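Local coordinates for protein Alpha/beta hydrolase (Streptomyces albidoflavus, PDB 6KSU) that probably releases non-ribosomal peptides from their synthetase as macrolactams, joining residues of opposite chirality, as a standalone cyclase related to penicillin-binding proteins, at residues A[431-436]-A[443-448]; A[381-386]-A[427-432]. One frame throughout, in Å; residues are numbered along the deposited sequence.

Interaction 1. Residues A[431-436]-A[443-448]; sequences DLFVAR and LPITGR
The ring of Phe433 lies over the backbone of Gly447, in an antiparallel beta hairpin of the C-terminal eight-stranded barrel. Gly447 CA sits 3.8 Å from the ring centroid and 25° off the ring normal, a CH-pi contact made with main chain because glycine has no side chain there. The ring reaches across because CG takes the position between the backbone N and the carbonyl carbon (chi1 73°). From there CE2 also meets Ile445 CG2 at 3.9 Å, and Leu425, Leu427, Leu461 and Phe449 pack around Phe433 as well. The other flat group, the guanidinium of Arg436, meets Pro444 obliquely: the chain, bent at chi2 and chi3, lies alongside the proline and puts NH2 3.5 Å from Pro444 CG.

Four backbone bonds join strands 432-436 and 445-448, whose directions differ by 158°. They come in two hydrogen-bonded pairs, Phe433 with Gly447 and Ala435 with Ile445. The bond from Phe433 N to Gly447 O, 3.0 Å, reaches its acceptor from above the carbonyl plane, whereas Ile445 N meets Ala435 O in that plane. Ala435 and Ile445 add a small apolar contact on the face that carries Phe433, next to Tyr423.

On the other face are the non-hydrogen-bonded pairs Leu432 with Arg448 and Val434 with Thr446. The side chains of Val434 and Thr446 cross obliquely, CG2 of the valine 3.5 Å from OG1 of the threonine. Leu432 and Arg448 both touch Phe302. Arg448 extends from CG to NE, and NE hydrogen-bonds to Gln462 OE1, while Asp431 forms a salt bridge with Arg451. Beside the turn into the first strand, Arg448 CA makes a CA-H...O contact of 3.1 Å with Asp431 O.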
ATOM      1  N   ASP A 431     -23.477 -11.468   1.849  1.00 27.42           N
ATOM      2  CA  ASP A 431     -22.321 -12.308   2.173  1.00 29.23           C
ATOM      3  C   ASP A 431     -21.321 -11.583   3.081  1.00 33.17           C
ATOM      4  O   ASP A 431     -20.135 -11.914   3.099  1.00 25.55           O
ATOM      5  CB  ASP A 431     -21.611 -12.821   0.901  1.00 35.95           C
ATOM      6  CG  ASP A 431     -22.298 -14.056   0.265  1.00 38.42           C
ATOM      7  OD1 ASP A 431     -22.069 -14.305  -0.940  1.00 42.98           O
ATOM      8  OD2 ASP A 431     -23.056 -14.781   0.949  1.00 38.49           O
ATOM      9  N   LEU A 432     -21.775 -10.599   3.849  1.00 31.19           N
ATOM     10  CA  LEU A 432     -20.910  -9.967   4.830  1.00 33.14           C
ATOM     11  C   LEU A 432     -20.788 -10.827   6.086  1.00 32.33           C
ATOM     12  O   LEU A 432     -21.597 -11.718   6.348  1.00 28.01           O
ATOM     13  CB  LEU A 432     -21.447  -8.587   5.204  1.00 36.55           C
ATOM     14  CG  LEU A 432     -21.047  -7.438   4.283  1.00 44.53           C
ATOM     15  CD1 LEU A 432     -22.189  -6.434   4.124  1.00 46.94           C
ATOM     16  CD2 LEU A 432     -19.801  -6.781   4.850  1.00 41.33           C
ATOM     17  N   PHE A 433     -19.759 -10.536   6.878  1.00 32.26           N
ATOM     18  CA  PHE A 433     -19.618 -11.185   8.168  1.00 26.52           C
ATOM     19  C   PHE A 433     -18.810 -10.296   9.087  1.00 31.35           C
ATOM     20  O   PHE A 433     -17.911  -9.565   8.650  1.00 27.17           O
ATOM     21  CB  PHE A 433     -18.937 -12.551   8.077  1.00 26.77           C
ATOM     22  CG  PHE A 433     -17.455 -12.490   7.813  1.00 29.70           C
ATOM     23  CD1 PHE A 433     -16.957 -12.737   6.540  1.00 29.62           C
ATOM     24  CD2 PHE A 433     -16.551 -12.218   8.840  1.00 32.30           C
ATOM     25  CE1 PHE A 433     -15.607 -12.718   6.299  1.00 27.65           C
ATOM     26  CE2 PHE A 433     -15.195 -12.171   8.596  1.00 31.88           C
ATOM     27  CZ  PHE A 433     -14.719 -12.425   7.334  1.00 30.01           C
ATOM     28  N   VAL A 434     -19.117 -10.403  10.370  1.00 27.89           N
ATOM     29  CA  VAL A 434     -18.351  -9.765  11.427  1.00 23.97           C
ATOM     30  C   VAL A 434     -17.918 -10.849  12.403  1.00 30.57           C
ATOM     31  O   VAL A 434     -18.744 -11.665  12.842  1.00 28.59           O
ATOM     32  CB  VAL A 434     -19.182  -8.685  12.126  1.00 29.69           C
ATOM     33  CG1 VAL A 434     -18.456  -8.151  13.365  1.00 27.23           C
ATOM     34  CG2 VAL A 434     -19.494  -7.576  11.153  1.00 28.69           C
ATOM     35  N   ALA A 435     -16.622 -10.889  12.709  1.00 25.93           N
ATOM     36  CA  ALA A 435     -16.057 -11.825  13.679  1.00 25.50           C
ATOM     37  C   ALA A 435     -15.659 -11.024  14.914  1.00 27.84           C
ATOM     38  O   ALA A 435     -14.770 -10.170  14.837  1.00 25.13           O
ATOM     39  CB  ALA A 435     -14.851 -12.563  13.100  1.00 17.46           C
ATOM     40  N   ARG A 436     -16.313 -11.278  16.040  1.00 27.76           N
ATOM     41  CA  ARG A 436     -15.986 -10.569  17.274  1.00 28.21           C
ATOM     42  C   ARG A 436     -15.063 -11.440  18.112  1.00 26.51           C
ATOM     43  O   ARG A 436     -15.357 -12.615  18.337  1.00 26.22           O
ATOM     44  CB  ARG A 436     -17.232 -10.179  18.072  1.00 28.97           C
ATOM     45  CG  ARG A 436     -16.898  -9.331  19.345  1.00 43.60           C
ATOM     46  CD  ARG A 436     -17.113  -7.786  19.226  1.00 44.75           C
ATOM     47  NE  ARG A 436     -15.858  -7.018  19.163  1.00 50.30           N
ATOM     48  CZ  ARG A 436     -15.753  -5.704  19.371  1.00 39.04           C
ATOM     49  NH1 ARG A 436     -16.818  -4.980  19.681  1.00 42.86           N
ATOM     50  NH2 ARG A 436     -14.578  -5.114  19.294  1.00 42.27           N
ATOM     51  N   LEU A 443      -8.505  -7.133  17.517  1.00 26.42           N
ATOM     52  CA  LEU A 443      -9.511  -6.417  16.749  1.00 27.46           C
ATOM     53  C   LEU A 443     -10.527  -7.383  16.139  1.00 26.51           C
ATOM     54  O   LEU A 443     -10.183  -8.517  15.778  1.00 20.50           O
ATOM     55  CB  LEU A 443      -8.851  -5.617  15.650  1.00 26.14           C
ATOM     56  CG  LEU A 443      -7.754  -4.664  16.124  1.00 33.65           C
ATOM     57  CD1 LEU A 443      -6.840  -4.271  14.952  1.00 31.21           C
ATOM     58  CD2 LEU A 443      -8.372  -3.438  16.809  1.00 29.20           C
ATOM     59  N   PRO A 444     -11.782  -6.955  16.034  1.00 23.94           N
ATOM     60  CA  PRO A 444     -12.770  -7.751  15.296  1.00 28.70           C
ATOM     61  C   PRO A 444     -12.496  -7.673  13.803  1.00 27.29           C
ATOM     62  O   PRO A 444     -11.773  -6.797  13.330  1.00 29.01           O
ATOM     63  CB  PRO A 444     -14.109  -7.094  15.657  1.00 27.01           C
ATOM     64  CG  PRO A 444     -13.736  -5.665  15.979  1.00 31.69           C
ATOM     65  CD  PRO A 444     -12.357  -5.717  16.580  1.00 30.80           C
ATOM     66  N   ILE A 445     -13.091  -8.603  13.053  1.00 26.45           N
ATOM     67  CA  ILE A 445     -12.838  -8.734  11.615  1.00 26.81           C
ATOM     68  C   ILE A 445     -14.150  -8.574  10.863  1.00 26.90           C
ATOM     69  O   ILE A 445     -15.047  -9.418  10.978  1.00 30.00           O
ATOM     70  CB  ILE A 445     -12.170 -10.069  11.260  1.00 26.12           C
ATOM     71  CG1 ILE A 445     -10.794 -10.183  11.949  1.00 26.18           C
ATOM     72  CG2 ILE A 445     -12.040 -10.200   9.749  1.00 25.25           C
ATOM     73  CD1 ILE A 445     -10.138 -11.553  11.804  1.00 28.26           C
ATOM     74  N   THR A 446     -14.267  -7.504  10.083  1.00 29.48           N
ATOM     75  CA  THR A 446     -15.340  -7.386   9.106  1.00 29.26           C
ATOM     76  C   THR A 446     -14.817  -7.788   7.737  1.00 31.49           C
ATOM     77  O   THR A 446     -13.844  -7.215   7.244  1.00 26.78           O
ATOM     78  CB  THR A 446     -15.912  -5.978   9.048  1.00 36.24           C
ATOM     79  OG1 THR A 446     -16.615  -5.711  10.265  1.00 30.45           O
ATOM     80  CG2 THR A 446     -16.869  -5.858   7.850  1.00 41.59           C
ATOM     81  N   GLY A 447     -15.457  -8.781   7.136  1.00 29.26           N
ATOM     82  CA  GLY A 447     -15.079  -9.235   5.825  1.00 28.03           C
ATOM     83  C   GLY A 447     -16.300  -9.672   5.039  1.00 28.65           C
ATOM     84  O   GLY A 447     -17.432  -9.396   5.439  1.00 32.44           O
ATOM     85  N   ARG A 448     -16.078 -10.339   3.910  1.00 26.53           N
ATOM     86  CA  ARG A 448     -17.156 -10.952   3.144  1.00 30.56           C
ATOM     87  C   ARG A 448     -16.702 -12.298   2.602  1.00 23.66           C
ATOM     88  O   ARG A 448     -15.511 -12.592   2.496  1.00 21.29           O
ATOM     89  CB  ARG A 448     -17.632 -10.086   1.976  1.00 30.43           C
ATOM     90  CG  ARG A 448     -16.578  -9.911   0.863  1.00 32.09           C
ATOM     91  CD  ARG A 448     -17.170  -9.200  -0.328  1.00 28.05           C
ATOM     92  NE  ARG A 448     -16.192  -9.029  -1.384  1.00 32.28           N
ATOM     93  CZ  ARG A 448     -16.428  -8.382  -2.518  1.00 35.81           C
ATOM     94  NH1 ARG A 448     -17.617  -7.839  -2.747  1.00 33.05           N
ATOM     95  NH2 ARG A 448     -15.467  -8.280  -3.423  1.00 35.74           N
TER

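Interaction 2. Residues A[381-386]-A[427-432]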
ATOM      1  N   PRO A 381     -23.243  -3.688   8.855  1.00 53.87           N
ATOM      2  CA  PRO A 381     -24.437  -4.359   8.310  1.00 51.74           C
ATOM      3  C   PRO A 381     -25.722  -3.860   8.957  1.00 56.41           C
ATOM      4  O   PRO A 381     -25.818  -3.765  10.184  1.00 54.40           O
ATOM      5  CB  PRO A 381     -24.191  -5.838   8.635  1.00 48.69           C
ATOM      6  CG  PRO A 381     -22.741  -5.931   9.017  1.00 46.11           C
ATOM      7  CD  PRO A 381     -22.379  -4.612   9.607  1.00 47.81           C
ATOM      8  N   ASP A 382     -26.720  -3.558   8.115  1.00 59.95           N
ATOM      9  CA  ASP A 382     -28.026  -3.124   8.608  1.00 62.48           C
ATOM     10  C   ASP A 382     -28.762  -4.264   9.293  1.00 63.74           C
ATOM     11  O   ASP A 382     -29.390  -4.074  10.341  1.00 68.66           O
ATOM     12  CB  ASP A 382     -28.909  -2.616   7.463  1.00 67.24           C
ATOM     13  CG  ASP A 382     -28.215  -1.620   6.566  1.00 66.71           C
ATOM     14  OD1 ASP A 382     -28.895  -1.092   5.658  1.00 67.82           O
ATOM     15  OD2 ASP A 382     -27.008  -1.369   6.750  1.00 69.76           O
ATOM     16  N   SER A 383     -28.690  -5.454   8.706  1.00 65.79           N
ATOM     17  CA  SER A 383     -29.603  -6.551   8.960  1.00 59.37           C
ATOM     18  C   SER A 383     -29.199  -7.343  10.200  1.00 56.11           C
ATOM     19  O   SER A 383     -28.115  -7.175  10.765  1.00 53.89           O
ATOM     20  CB  SER A 383     -29.643  -7.475   7.749  1.00 58.98           C
ATOM     21  OG  SER A 383     -28.356  -8.027   7.518  1.00 62.35           O
ATOM     22  N   ALA A 384     -30.107  -8.227  10.614  1.00 53.38           N
ATOM     23  CA  ALA A 384     -29.908  -9.177  11.690  1.00 50.22           C
ATOM     24  C   ALA A 384     -29.051 -10.342  11.204  1.00 46.11           C
ATOM     25  O   ALA A 384     -29.020 -10.636  10.008  1.00 56.87           O
ATOM     26  CB  ALA A 384     -31.253  -9.692  12.188  1.00 46.96           C
ATOM     27  N   PRO A 385     -28.332 -11.009  12.105  1.00 39.64           N
ATOM     28  CA  PRO A 385     -27.486 -12.133  11.688  1.00 40.85           C
ATOM     29  C   PRO A 385     -28.307 -13.226  11.024  1.00 45.05           C
ATOM     30  O   PRO A 385     -29.414 -13.544  11.459  1.00 43.51           O
ATOM     31  CB  PRO A 385     -26.872 -12.628  13.001  1.00 36.43           C
ATOM     32  CG  PRO A 385     -27.018 -11.500  13.953  1.00 39.91           C
ATOM     33  CD  PRO A 385     -28.250 -10.763  13.552  1.00 36.91           C
ATOM     34  N   LEU A 386     -27.752 -13.804   9.961  1.00 35.96           N
ATOM     35  CA  LEU A 386     -28.416 -14.911   9.302  1.00 37.11           C
ATOM     36  C   LEU A 386     -28.258 -16.193  10.114  1.00 41.96           C
ATOM     37  O   LEU A 386     -27.434 -16.291  11.030  1.00 39.75           O
ATOM     38  CB  LEU A 386     -27.859 -15.134   7.899  1.00 36.59           C
ATOM     39  CG  LEU A 386     -27.715 -13.921   6.997  1.00 41.35           C
ATOM     40  CD1 LEU A 386     -26.869 -14.289   5.799  1.00 37.80           C
ATOM     41  CD2 LEU A 386     -29.083 -13.403   6.600  1.00 44.33           C
ATOM     42  N   LEU A 427     -22.981 -14.087  10.495  1.00 30.92           N
ATOM     43  CA  LEU A 427     -23.209 -14.030   9.056  1.00 31.09           C
ATOM     44  C   LEU A 427     -24.311 -13.024   8.765  1.00 34.98           C
ATOM     45  O   LEU A 427     -25.343 -13.014   9.447  1.00 37.43           O
ATOM     46  CB  LEU A 427     -23.596 -15.405   8.521  1.00 32.07           C
ATOM     47  CG  LEU A 427     -22.494 -16.464   8.505  1.00 31.55           C
ATOM     48  CD1 LEU A 427     -22.955 -17.673   7.745  1.00 39.92           C
ATOM     49  CD2 LEU A 427     -21.211 -15.897   7.900  1.00 31.59           C
ATOM     50  N   HIS A 428     -24.091 -12.179   7.759  1.00 31.96           N
ATOM     51  CA  HIS A 428     -24.995 -11.080   7.436  1.00 33.98           C
ATOM     52  C   HIS A 428     -25.334 -11.124   5.953  1.00 32.05           C
ATOM     53  O   HIS A 428     -24.794 -11.934   5.194  1.00 26.94           O
ATOM     54  CB  HIS A 428     -24.379  -9.724   7.810  1.00 32.66           C
ATOM     55  CG  HIS A 428     -24.508  -9.394   9.261  1.00 28.58           C
ATOM     56  ND1 HIS A 428     -23.499  -9.634  10.169  1.00 32.01           N
ATOM     57  CD2 HIS A 428     -25.539  -8.883   9.973  1.00 36.00           C
ATOM     58  CE1 HIS A 428     -23.894  -9.263  11.374  1.00 31.20           C
ATOM     59  NE2 HIS A 428     -25.134  -8.815  11.284  1.00 35.26           N
ATOM     60  N   GLU A 429     -26.224 -10.225   5.541  1.00 34.61           N
ATOM     61  CA  GLU A 429     -26.669 -10.185   4.155  1.00 39.41           C
ATOM     62  C   GLU A 429     -25.560  -9.661   3.245  1.00 39.44           C
ATOM     63  O   GLU A 429     -24.581  -9.056   3.695  1.00 37.77           O
ATOM     64  CB  GLU A 429     -27.927  -9.325   4.025  1.00 42.07           C
ATOM     65  CG  GLU A 429     -29.212 -10.085   4.429  1.00 50.25           C
ATOM     66  CD  GLU A 429     -30.485  -9.260   4.281  1.00 53.23           C
ATOM     67  OE1 GLU A 429     -30.817  -8.868   3.138  1.00 56.31           O
ATOM     68  OE2 GLU A 429     -31.166  -9.018   5.304  1.00 53.84           O
ATOM     69  N   ASP A 430     -25.724  -9.913   1.946  1.00 35.27           N
ATOM     70  CA  ASP A 430     -24.724  -9.582   0.931  1.00 38.73           C
ATOM     71  C   ASP A 430     -23.404 -10.316   1.173  1.00 38.17           C
ATOM     72  O   ASP A 430     -22.337  -9.856   0.741  1.00 41.62           O
ATOM     73  CB  ASP A 430     -24.492  -8.069   0.839  1.00 39.96           C
ATOM     74  CG  ASP A 430     -25.743  -7.309   0.419  1.00 49.77           C
ATOM     75  OD1 ASP A 430     -26.486  -7.805  -0.465  1.00 50.09           O
ATOM     76  OD2 ASP A 430     -25.990  -6.216   0.985  1.00 49.85           O
ATOM     77  N   ASP A 431     -23.477 -11.468   1.849  1.00 27.42           N
ATOM     78  CA  ASP A 431     -22.321 -12.308   2.173  1.00 29.23           C
ATOM     79  C   ASP A 431     -21.321 -11.583   3.081  1.00 33.17           C
ATOM     80  O   ASP A 431     -20.135 -11.914   3.099  1.00 25.55           O
ATOM     81  CB  ASP A 431     -21.611 -12.821   0.901  1.00 35.95           C
ATOM     82  CG  ASP A 431     -22.298 -14.056   0.265  1.00 38.42           C
ATOM     83  OD1 ASP A 431     -22.069 -14.305  -0.940  1.00 42.98           O
ATOM     84  OD2 ASP A 431     -23.056 -14.781   0.949  1.00 38.49           O
ATOM     85  N   LEU A 432     -21.775 -10.599   3.849  1.00 31.19           N
ATOM     86  CA  LEU A 432     -20.910  -9.967   4.830  1.00 33.14           C
ATOM     87  C   LEU A 432     -20.788 -10.827   6.086  1.00 32.33           C
ATOM     88  O   LEU A 432     -21.597 -11.718   6.348  1.00 28.01           O
ATOM     89  CB  LEU A 432     -21.447  -8.587   5.204  1.00 36.55           C
ATOM     90  CG  LEU A 432     -21.047  -7.438   4.283  1.00 44.53           C
ATOM     91  CD1 LEU A 432     -22.189  -6.434   4.124  1.00 46.94           C
ATOM     92  CD2 LEU A 432     -19.801  -6.781   4.850  1.00 41.33           C
TER
HETATM   93  O   HOH W   1     -24.715 -15.699  11.884  1.00 31.67           O
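His428 is flanked by two prolines of the loop that runs along the beta turn of the hairpin formed by barrel strands 420-427 and 432-437. Pro381 CB lies over one ring face, a CH-pi contact 3.8 Å from the centroid and displaced toward the rim; Pro385 CA lies over the opposite face. CG of the histidine stands beside the backbone N, anti to the carbonyl carbon (chi1 -81°), and this swings the ring back toward 381-386 although CB sets out away from it. The loop carbonyl of Ser383 comes up at the ring edge, near its plane, with O 3.2 Å from CD2. Contacts on both faces and at this edge would restrict rotation of the imidazole.

Ser383 also faces Glu429. Its CB is 3.3 Å from Glu429 OE2, while its hydroxyl, turned between the backbone N and the carbonyl carbon (chi1 62°), lies alongside CB and CG of the glutamate. The glutamate chain, extended beyond CG, runs alongside the serine and brings its carboxylate up to the serine CB.

Leu386 crosses Glu429 at about a right angle, its CD2 4.0 Å from Glu429 CG. The other branch, CD1, meets the carbonyl oxygen of His428, and CB packs against Leu427 CB.

The turn, with Asp430 and Asp431 at its corners and close to type I', is held by backbone bonds between His428 N and Leu432 O and between Leu432 N and Glu429 O. The loop is tied to it by a short, nearly straight bond, Leu386 N to Leu427 O at 2.6 Å, with an angle of 165° at the hydrogen. Pro385 CA adds a CA-H...O contact to the same oxygen. Beyond this bond a water bridges the two backbones, donating to Leu386 O at 2.9 Å and accepting from Leu427 N.

Interactions 1 and 2 lie on neighbouring parts of the C-terminal barrel, their centres about 10 Å apart, and share Asp431 and Leu432. Along the chain the loop 381-386 comes first, before the barrel begins at strand 394-398; then follow the turn 427-432, strand 432-437 and its hairpin partner 445-451. One turn thus ends strand 420-427 beside the loop and starts the hairpin. The two contacts also touch directly, where Val434 CG2 comes within 4.2 Å of Pro381 CG. Loop 381-386 belongs to the connection leaving helix 355-365, so interaction 2 holds the approach to the barrel against its surface, whereas interaction 1 joins strands within its wall.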